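Local coordinates for kinetochore protein mis18 (Schizosaccharomyces pombe, PDB 5J6P) that maintains kinetochore factors and the deacetylated state of centromere-core histones as part of the CENP-A recruiting complex, this chain being the protein's zinc-binding Yippee/Mis18 domain, at residues K10-I15 and L61-C66; S31-D36 and D82-M87; G54-S59 and K72-T77. All blocks are in the same frame, centred on the assembly; numbering follows the deposited sequence.

Contact 1 of 3, residues K10-I15 and L61-C66. With ZN (zinc ion), chain D.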
loop_
_atom_site.group_PDB
_atom_site.type_symbol
_atom_site.label_atom_id
_atom_site.label_comp_id
_atom_site.label_asym_id
_atom_site.label_seq_id
_atom_site.Cartn_x
_atom_site.Cartn_y
_atom_site.Cartn_z
ATOM N N LYS A 10 7.313 -7.126 -1.503
ATOM C CA LYS A 10 8.313 -6.785 -0.486
ATOM C C LYS A 10 9.471 -5.955 -0.991
ATOM O O LYS A 10 10.093 -5.199 -0.214
ATOM C CB LYS A 10 8.905 -8.037 0.125
ATOM C CG LYS A 10 8.013 -8.718 1.165
ATOM C CD LYS A 10 8.850 -9.169 2.361
ATOM C CE LYS A 10 8.454 -10.517 2.939
ATOM N NZ LYS A 10 9.707 -11.210 3.357
ATOM N N LYS A 11 9.799 -6.130 -2.274
ATOM C CA LYS A 11 11.018 -5.566 -2.809
ATOM C C LYS A 11 10.845 -4.114 -3.213
ATOM O O LYS A 11 11.625 -3.306 -2.812
ATOM C CB LYS A 11 11.456 -6.355 -4.040
ATOM C CG LYS A 11 12.952 -6.276 -4.235
ATOM C CD LYS A 11 13.386 -6.152 -5.671
ATOM C CE LYS A 11 14.870 -5.795 -5.720
ATOM N NZ LYS A 11 15.627 -6.651 -6.658
ATOM N N CYS A 12 9.797 -3.809 -3.972
ATOM C CA CYS A 12 9.570 -2.445 -4.445
ATOM C C CYS A 12 8.372 -1.748 -3.794
ATOM O O CYS A 12 8.227 -0.530 -3.906
ATOM C CB CYS A 12 9.414 -2.431 -5.969
ATOM S SG CYS A 12 7.811 -3.025 -6.561
ATOM N N PHE A 13 7.516 -2.511 -3.120
ATOM C CA PHE A 13 6.305 -1.933 -2.493
ATOM C C PHE A 13 5.162 -1.605 -3.468
ATOM O O PHE A 13 4.221 -0.889 -3.126
ATOM C CB PHE A 13 6.632 -0.709 -1.635
ATOM C CG PHE A 13 7.353 -0.990 -0.340
ATOM C CD1 PHE A 13 7.571 -2.268 0.153
ATOM C CD2 PHE A 13 7.765 0.089 0.432
ATOM C CE1 PHE A 13 8.215 -2.470 1.354
ATOM C CE2 PHE A 13 8.394 -0.106 1.640
ATOM C CZ PHE A 13 8.631 -1.401 2.095
ATOM N N GLN A 14 5.213 -2.131 -4.674
ATOM C CA GLN A 14 4.079 -1.991 -5.534
ATOM C C GLN A 14 2.890 -2.735 -4.953
ATOM O O GLN A 14 3.004 -3.896 -4.568
ATOM C CB GLN A 14 4.380 -2.537 -6.925
ATOM C CG GLN A 14 3.185 -2.359 -7.837
ATOM C CD GLN A 14 3.461 -2.692 -9.278
ATOM O OE1 GLN A 14 4.245 -3.619 -9.623
ATOM N NE2 GLN A 14 2.778 -1.975 -10.143
ATOM N N ILE A 15 1.746 -2.074 -4.913
ATOM C CA ILE A 15 0.532 -2.722 -4.445
ATOM C C ILE A 15 0.020 -3.591 -5.567
ATOM O O ILE A 15 -0.170 -3.090 -6.662
ATOM C CB ILE A 15 -0.555 -1.717 -4.059
ATOM C CG1 ILE A 15 -0.171 -1.065 -2.735
ATOM C CG2 ILE A 15 -1.915 -2.384 -3.942
ATOM C CD1 ILE A 15 -0.879 0.250 -2.478
ATOM N N LEU A 61 4.134 -15.742 -11.703
ATOM C CA LEU A 61 3.754 -14.313 -11.639
ATOM C C LEU A 61 4.912 -13.435 -11.169
ATOM O O LEU A 61 5.484 -13.689 -10.084
ATOM C CB LEU A 61 2.652 -14.080 -10.631
ATOM C CG LEU A 61 1.192 -14.277 -10.941
ATOM C CD1 LEU A 61 0.387 -13.874 -9.708
ATOM C CD2 LEU A 61 0.826 -13.448 -12.156
ATOM N N SER A 62 5.193 -12.377 -11.944
ATOM C CA SER A 62 6.271 -11.393 -11.667
ATOM C C SER A 62 5.740 -9.965 -11.383
ATOM O O SER A 62 4.745 -9.588 -11.989
ATOM C CB SER A 62 7.175 -11.343 -12.879
ATOM O OG SER A 62 7.822 -12.592 -13.100
ATOM N N CYS A 63 6.418 -9.218 -10.517
ATOM C CA CYS A 63 6.073 -7.827 -10.258
ATOM C C CYS A 63 6.614 -6.940 -11.375
ATOM O O CYS A 63 7.819 -6.704 -11.468
ATOM C CB CYS A 63 6.631 -7.376 -8.907
ATOM S SG CYS A 63 6.903 -5.594 -8.768
ATOM N N THR A 64 5.713 -6.456 -12.222
ATOM C CA THR A 64 6.084 -5.639 -13.396
ATOM C C THR A 64 7.110 -4.556 -13.139
ATOM O O THR A 64 7.815 -4.186 -14.056
ATOM C CB THR A 64 4.913 -4.863 -13.958
ATOM O OG1 THR A 64 4.190 -4.324 -12.853
ATOM C CG2 THR A 64 4.040 -5.764 -14.791
ATOM N N ARG A 65 7.174 -4.037 -11.919
ATOM C CA ARG A 65 8.209 -3.092 -11.544
ATOM C C ARG A 65 9.569 -3.714 -11.172
ATOM O O ARG A 65 10.568 -3.321 -11.746
ATOM C CB ARG A 65 7.716 -2.199 -10.404
ATOM C CG ARG A 65 8.745 -1.169 -9.987
ATOM C CD ARG A 65 8.154 0.039 -9.326
ATOM N NE ARG A 65 7.558 0.901 -10.339
ATOM C CZ ARG A 65 6.289 1.307 -10.343
ATOM N NH1 ARG A 65 5.415 0.967 -9.349
ATOM N NH2 ARG A 65 5.894 2.087 -11.354
ATOM N N CYS A 66 9.583 -4.618 -10.199
ATOM C CA CYS A 66 10.834 -5.148 -9.667
ATOM C C CYS A 66 11.194 -6.513 -10.240
ATOM O O CYS A 66 12.162 -7.138 -9.807
ATOM C CB CYS A 66 10.773 -5.223 -8.140
ATOM S SG CYS A 66 10.049 -6.749 -7.495
HETATM ZN ZN ZN D . 8.254 -5.650 -7.003
#
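Cys12, Cys63 and Cys66 turn their sulfurs inward onto one zinc ion, which ties the loop after strand 5-9 to the end of strand 57-63. The ion sits 2.2 Å from SG of both Cys63 and Cys66, whereas Cys12 SG stands farther off at 2.7 Å; Cys9 supplies the fourth sulfur. The first torsions aim the sulfurs at the zinc: Cys63 holds SG anti to its backbone N (chi1 155°), while Cys12 and Cys66 tuck theirs between N and the carbonyl carbon. Beside the ion the two loops also pack directly, Cys12 CB lying 3.8 Å from Cys66 CB. Backbone amides donate to two of the sulfurs. Cys66 N gives a nearly straight hydrogen bond to Cys63 SG (3.2 Å, 173°), and Gln14 N bonds to Cys12 SG at 3.3 Å; both would probably ease the negative charge on the thiolates. Around this tight centre the packing thins toward solvent. On one flank Lys11, bent along its chain, lays CD against Cys66 CB at 3.7 Å before its amine runs on outward. On another, the extended side chain of Gln14 passes Thr64 at about a right angle and lies near Arg65. Arg65 CB lies 3.9 Å from Cys12 SG, and Thr64 OG1 is held by Asn40 O. The second subunit also reaches this edge: its Arg65 bonds Lys11 O and makes a cation-pi contact with Phe13. Two CxxC pairs, Cys9/Cys12 and Cys63/Cys66, closing a four-cysteine zinc site between separate parts of the fold are the hallmark of the Yippee/Mis18 zinc-binding fold.

Contact 2 of 3, residues S31-D36 and D82-M87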
loop_
_atom_site.group_PDB
_atom_site.type_symbol
_atom_site.label_atom_id
_atom_site.label_comp_id
_atom_site.label_asym_id
_atom_site.label_seq_id
_atom_site.Cartn_x
_atom_site.Cartn_y
_atom_site.Cartn_z
ATOM N N SER A 31 1.175 -19.629 1.075
ATOM C CA SER A 31 0.605 -18.932 -0.097
ATOM C C SER A 31 -0.798 -18.397 0.198
ATOM O O SER A 31 -1.421 -18.814 1.173
ATOM C CB SER A 31 0.475 -19.888 -1.291
ATOM O OG SER A 31 -0.844 -20.435 -1.427
ATOM N N PHE A 32 -1.306 -17.505 -0.658
ATOM C CA PHE A 32 -2.725 -17.064 -0.584
ATOM C C PHE A 32 -3.225 -16.641 -1.958
ATOM O O PHE A 32 -2.453 -16.366 -2.840
ATOM C CB PHE A 32 -2.936 -15.934 0.443
ATOM C CG PHE A 32 -2.298 -14.625 0.053
ATOM C CD1 PHE A 32 -0.966 -14.344 0.395
ATOM C CD2 PHE A 32 -3.010 -13.683 -0.667
ATOM C CE1 PHE A 32 -0.368 -13.141 0.026
ATOM C CE2 PHE A 32 -2.403 -12.487 -1.056
ATOM C CZ PHE A 32 -1.089 -12.216 -0.708
ATOM N N THR A 33 -4.525 -16.558 -2.147
ATOM C CA THR A 33 -5.041 -16.588 -3.499
ATOM C C THR A 33 -6.162 -15.568 -3.654
ATOM O O THR A 33 -7.005 -15.452 -2.784
ATOM C CB THR A 33 -5.487 -18.045 -3.872
ATOM O OG1 THR A 33 -4.411 -18.993 -3.614
ATOM C CG2 THR A 33 -5.942 -18.123 -5.333
ATOM N N LEU A 34 -6.135 -14.850 -4.776
ATOM C CA LEU A 34 -6.955 -13.688 -5.011
ATOM C C LEU A 34 -7.551 -13.820 -6.388
ATOM O O LEU A 34 -6.898 -14.309 -7.282
ATOM C CB LEU A 34 -6.092 -12.399 -4.998
ATOM C CG LEU A 34 -5.880 -11.438 -3.799
ATOM C CD1 LEU A 34 -5.469 -12.124 -2.502
ATOM C CD2 LEU A 34 -4.849 -10.365 -4.163
ATOM N N SER A 35 -8.750 -13.290 -6.552
ATOM C CA SER A 35 -9.495 -13.339 -7.781
ATOM C C SER A 35 -9.253 -12.124 -8.631
ATOM O O SER A 35 -9.783 -12.016 -9.762
ATOM C CB SER A 35 -10.992 -13.400 -7.453
ATOM O OG SER A 35 -11.432 -12.209 -6.811
ATOM N N ASP A 36 -8.530 -11.156 -8.072
ATOM C CA ASP A 36 -8.150 -9.988 -8.858
ATOM C C ASP A 36 -6.863 -9.359 -8.361
ATOM O O ASP A 36 -6.504 -9.494 -7.184
ATOM C CB ASP A 36 -9.281 -8.924 -8.912
ATOM C CG ASP A 36 -9.224 -8.079 -10.195
ATOM O OD1 ASP A 36 -8.272 -8.256 -10.991
ATOM O OD2 ASP A 36 -10.124 -7.242 -10.424
ATOM N N ASP A 82 -9.954 -26.389 -8.237
ATOM C CA ASP A 82 -10.613 -25.483 -9.208
ATOM C C ASP A 82 -10.836 -24.065 -8.688
ATOM O O ASP A 82 -11.107 -23.174 -9.496
ATOM C CB ASP A 82 -11.942 -26.038 -9.710
ATOM C CG ASP A 82 -11.786 -26.957 -10.894
ATOM O OD1 ASP A 82 -10.881 -27.796 -10.854
ATOM O OD2 ASP A 82 -12.566 -26.841 -11.868
ATOM N N ASP A 83 -10.735 -23.858 -7.367
ATOM C CA ASP A 83 -10.729 -22.494 -6.751
ATOM C C ASP A 83 -9.556 -21.640 -7.206
ATOM O O ASP A 83 -9.705 -20.471 -7.517
ATOM C CB ASP A 83 -10.585 -22.583 -5.243
ATOM C CG ASP A 83 -11.490 -23.581 -4.654
ATOM O OD1 ASP A 83 -12.710 -23.278 -4.645
ATOM O OD2 ASP A 83 -10.960 -24.661 -4.259
ATOM N N ILE A 84 -8.389 -22.268 -7.206
ATOM C CA ILE A 84 -7.122 -21.650 -7.537
ATOM C C ILE A 84 -7.036 -21.269 -9.013
ATOM O O ILE A 84 -6.334 -20.318 -9.385
ATOM C CB ILE A 84 -5.961 -22.640 -7.226
ATOM C CG1 ILE A 84 -5.981 -23.098 -5.785
ATOM C CG2 ILE A 84 -4.617 -22.006 -7.405
ATOM C CD1 ILE A 84 -6.457 -22.050 -4.811
ATOM N N ARG A 85 -7.716 -22.024 -9.855
ATOM C CA ARG A 85 -7.406 -22.042 -11.265
ATOM C C ARG A 85 -7.821 -20.752 -11.891
ATOM O O ARG A 85 -8.905 -20.302 -11.634
ATOM C CB ARG A 85 -8.135 -23.176 -11.968
ATOM C CG ARG A 85 -7.837 -23.294 -13.460
ATOM C CD ARG A 85 -9.022 -23.891 -14.167
ATOM N NE ARG A 85 -9.086 -25.324 -13.928
ATOM C CZ ARG A 85 -10.134 -26.100 -14.191
ATOM N NH1 ARG A 85 -11.282 -25.600 -14.675
ATOM N NH2 ARG A 85 -10.021 -27.400 -13.944
ATOM N N ASP A 86 -6.948 -20.222 -12.749
ATOM C CA ASP A 86 -7.041 -18.900 -13.355
ATOM C C ASP A 86 -7.279 -17.754 -12.356
ATOM O O ASP A 86 -8.013 -16.774 -12.652
ATOM C CB ASP A 86 -8.042 -18.940 -14.506
ATOM C CG ASP A 86 -7.556 -19.818 -15.635
ATOM O OD1 ASP A 86 -6.379 -20.249 -15.565
ATOM O OD2 ASP A 86 -8.331 -20.086 -16.583
ATOM N N MET A 87 -6.621 -17.892 -11.198
ATOM C CA MET A 87 -6.634 -16.895 -10.145
ATOM C C MET A 87 -5.196 -16.647 -9.709
ATOM O O MET A 87 -4.326 -17.524 -9.852
ATOM C CB MET A 87 -7.447 -17.330 -8.906
ATOM C CG MET A 87 -8.856 -17.809 -9.149
ATOM S SD MET A 87 -10.229 -16.650 -9.255
ATOM C CE MET A 87 -10.146 -15.957 -10.920
#
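Strand 31-34 passes beside a type II turn running from Ile84 to Met87; the CA atoms of Thr33 and Ile84 come within 6.8 Å, and those of Ser35 and Met87 within 5.1 Å. The turn is closed by a weak bond from Met87 N to Ile84 O, and the contact across to the strand is made by van der Waals packing. Met87 has the largest share. Its CB rests 3.5 Å from Leu34 O and beside Thr33 CG2, and with CG anti to the carbonyl carbon (chi1 -52°) and further bends at chi2 and chi3 the chain curls along Ser35, bringing SD to 3.7 Å from Ser35 CA and CE near the same residue. An alanine here keeps CB against Leu34 O but has no thioether, which would probably leave a gap beside Ser35 CA and CB. Deeper in, the two branches of Thr33 straddle the end of Ile84: CD1 of Ile84 lies 3.9 Å from Thr33 OG1 and 4.0 Å from Thr33 CG2, the side chains meeting at about a right angle. Thr33 OG1 also has a weak hydrogen bond to Thr89 OG1, and Ser35 OG is hydrogen-bonded to Ala21 O. Strand 31-34 is flanked in the six-stranded antiparallel sheet by strands 22-26 and 88-91; Ile84 packs on Ile24 and His26 of the first and Thr89 of the second, placing the turn against this part of the sheet just before strand 88-91 starts.

Contact 3 of 3, residues G54-S59 and K72-T77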
loop_
_atom_site.group_PDB
_atom_site.type_symbol
_atom_site.label_atom_id
_atom_site.label_comp_id
_atom_site.label_asym_id
_atom_site.label_seq_id
_atom_site.Cartn_x
_atom_site.Cartn_y
_atom_site.Cartn_z
ATOM N N GLY A 54 3.672 -33.263 -9.231
ATOM C CA GLY A 54 3.228 -33.536 -10.602
ATOM C C GLY A 54 1.807 -33.139 -11.017
ATOM O O GLY A 54 1.453 -33.257 -12.191
ATOM N N LEU A 55 1.000 -32.609 -10.101
ATOM C CA LEU A 55 -0.450 -32.609 -10.288
ATOM C C LEU A 55 -1.050 -31.394 -11.008
ATOM O O LEU A 55 -2.018 -31.548 -11.784
ATOM C CB LEU A 55 -1.163 -32.834 -8.951
ATOM C CG LEU A 55 -1.676 -34.268 -8.757
ATOM C CD1 LEU A 55 -2.132 -34.469 -7.309
ATOM C CD2 LEU A 55 -2.800 -34.583 -9.765
ATOM N N CYS A 56 -0.521 -30.195 -10.749
ATOM C CA CYS A 56 -1.072 -28.994 -11.385
ATOM C C CYS A 56 -0.090 -28.362 -12.328
ATOM O O CYS A 56 1.094 -28.708 -12.334
ATOM C CB CYS A 56 -1.486 -27.985 -10.338
ATOM S SG CYS A 56 -2.143 -28.769 -8.874
ATOM N N VAL A 57 -0.603 -27.438 -13.123
ATOM C CA VAL A 57 0.221 -26.644 -14.024
ATOM C C VAL A 57 0.010 -25.127 -13.811
ATOM O O VAL A 57 -1.106 -24.593 -13.925
ATOM C CB VAL A 57 -0.005 -27.078 -15.486
ATOM C CG1 VAL A 57 0.598 -26.098 -16.488
ATOM C CG2 VAL A 57 0.551 -28.481 -15.684
ATOM N N TYR A 58 1.120 -24.443 -13.547
ATOM C CA TYR A 58 1.120 -23.017 -13.298
ATOM C C TYR A 58 2.167 -22.291 -14.105
ATOM O O TYR A 58 3.211 -22.834 -14.462
ATOM C CB TYR A 58 1.369 -22.755 -11.837
ATOM C CG TYR A 58 2.779 -23.060 -11.385
ATOM C CD1 TYR A 58 3.788 -22.113 -11.520
ATOM C CD2 TYR A 58 3.092 -24.258 -10.777
ATOM C CE1 TYR A 58 5.066 -22.365 -11.086
ATOM C CE2 TYR A 58 4.374 -24.518 -10.338
ATOM C CZ TYR A 58 5.354 -23.565 -10.505
ATOM O OH TYR A 58 6.630 -23.792 -10.081
ATOM N N SER A 59 1.860 -21.041 -14.380
ATOM C CA SER A 59 2.808 -20.085 -14.912
ATOM C C SER A 59 3.203 -19.137 -13.772
ATOM O O SER A 59 2.365 -18.770 -12.949
ATOM C CB SER A 59 2.169 -19.333 -16.062
ATOM O OG SER A 59 2.083 -20.187 -17.187
ATOM N N LYS A 72 2.077 -17.210 -8.731
ATOM C CA LYS A 72 1.755 -18.073 -9.864
ATOM C C LYS A 72 0.294 -18.104 -10.195
ATOM O O LYS A 72 -0.557 -17.804 -9.356
ATOM C CB LYS A 72 2.208 -19.504 -9.596
ATOM C CG LYS A 72 2.265 -19.863 -8.142
ATOM C CD LYS A 72 2.680 -21.298 -7.981
ATOM C CE LYS A 72 4.172 -21.503 -8.087
ATOM N NZ LYS A 72 4.786 -21.382 -6.746
ATOM N N VAL A 73 0.008 -18.468 -11.434
ATOM C CA VAL A 73 -1.357 -18.755 -11.845
ATOM C C VAL A 73 -1.425 -20.211 -12.188
ATOM O O VAL A 73 -0.814 -20.635 -13.178
ATOM C CB VAL A 73 -1.744 -17.984 -13.101
ATOM C CG1 VAL A 73 -3.174 -18.326 -13.501
ATOM C CG2 VAL A 73 -1.595 -16.489 -12.855
ATOM N N TYR A 74 -2.189 -20.973 -11.413
ATOM C CA TYR A 74 -2.478 -22.361 -11.796
ATOM C C TYR A 74 -3.440 -22.373 -12.986
ATOM O O TYR A 74 -4.559 -21.868 -12.886
ATOM C CB TYR A 74 -3.011 -23.148 -10.625
ATOM C CG TYR A 74 -1.933 -23.344 -9.593
ATOM C CD1 TYR A 74 -1.666 -22.393 -8.642
ATOM C CD2 TYR A 74 -1.135 -24.455 -9.616
ATOM C CE1 TYR A 74 -0.671 -22.593 -7.699
ATOM C CE2 TYR A 74 -0.115 -24.640 -8.706
ATOM C CZ TYR A 74 0.105 -23.714 -7.748
ATOM O OH TYR A 74 1.118 -23.887 -6.841
ATOM N N ASN A 75 -2.956 -22.898 -14.119
ATOM C CA ASN A 75 -3.716 -22.960 -15.372
ATOM C C ASN A 75 -4.530 -24.255 -15.479
ATOM O O ASN A 75 -5.625 -24.244 -16.071
ATOM C CB ASN A 75 -2.787 -22.868 -16.592
ATOM C CG ASN A 75 -1.697 -21.824 -16.431
ATOM O OD1 ASN A 75 -1.928 -20.627 -16.602
ATOM N ND2 ASN A 75 -0.503 -22.276 -16.116
ATOM N N SER A 76 -3.979 -25.344 -14.917
ATOM C CA SER A 76 -4.586 -26.662 -14.944
ATOM C C SER A 76 -4.536 -27.276 -13.597
ATOM O O SER A 76 -3.470 -27.404 -13.005
ATOM C CB SER A 76 -3.863 -27.622 -15.891
ATOM O OG SER A 76 -3.905 -27.125 -17.206
ATOM N N THR A 77 -5.702 -27.719 -13.154
ATOM C CA THR A 77 -5.868 -28.326 -11.851
ATOM C C THR A 77 -6.765 -29.563 -11.929
ATOM O O THR A 77 -7.479 -29.774 -12.954
ATOM C CB THR A 77 -6.517 -27.312 -10.885
ATOM O OG1 THR A 77 -7.623 -26.646 -11.528
ATOM C CG2 THR A 77 -5.510 -26.283 -10.483
#
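Lys72 lies across the ring of Tyr58 on the neighbouring strand, whose bridge partner is Tyr74, two residues along from Lys72. Lys72 CB sits 3.6 Å from Tyr58 CD1 and close to Ser59 O; from there the chain runs straight through chi2, so that CD comes alongside CG and CD1 of Tyr58. A bend at chi3 (81°) lays CE over the ring face, 3.4 Å from the centroid in a CH-pi contact. NZ, at the tip, stays above the same face in a cation-pi interaction, 4.7 Å from the Tyr58 centroid. Tyr58 sets its CB over the face of the Tyr74 ring at 4.0 Å from that centroid, the two side chains running side by side, while Cys56 CB touches Tyr74 CD2. On the other face Val57 and Ser76 pack CB to CB. The backbone is irregular between these pairs. Val57 O accepts from both Ser76 N (3.1 Å) and Asn75 N, and Asn75 ND2 adds weak bonds to Val57 O and to Ser59 OG, which is hydrogen-bonded to Thr47 O of strand 42-50. Two residues facing one make a classic beta bulge, here in the antiparallel hairpin of strands 57-63 and 69-76.

In the fold
Along the chain the segments come in the order 10-15, 31-36, 54-59, 61-66, 72-77 and 82-87, so contact 2 brackets contact 3 while contact 1 interleaves with both. All three reach the six-stranded antiparallel sheet. Contacts 1 and 3 share strand 57-63, their centres about 21 Å apart, with Leu61 packing on Lys72 and Val73; the zinc lies at one end of this hairpin and the bulge toward the other. Contacts 2 and 3 are about 11 Å apart between centres and touch through Tyr74, Thr77 and the 82-87 turn. Contacts 1 and 2, centres about 18 Å apart, each join segments 46 residues apart, whereas contact 3 is a local hairpin, all within one helix-free domain.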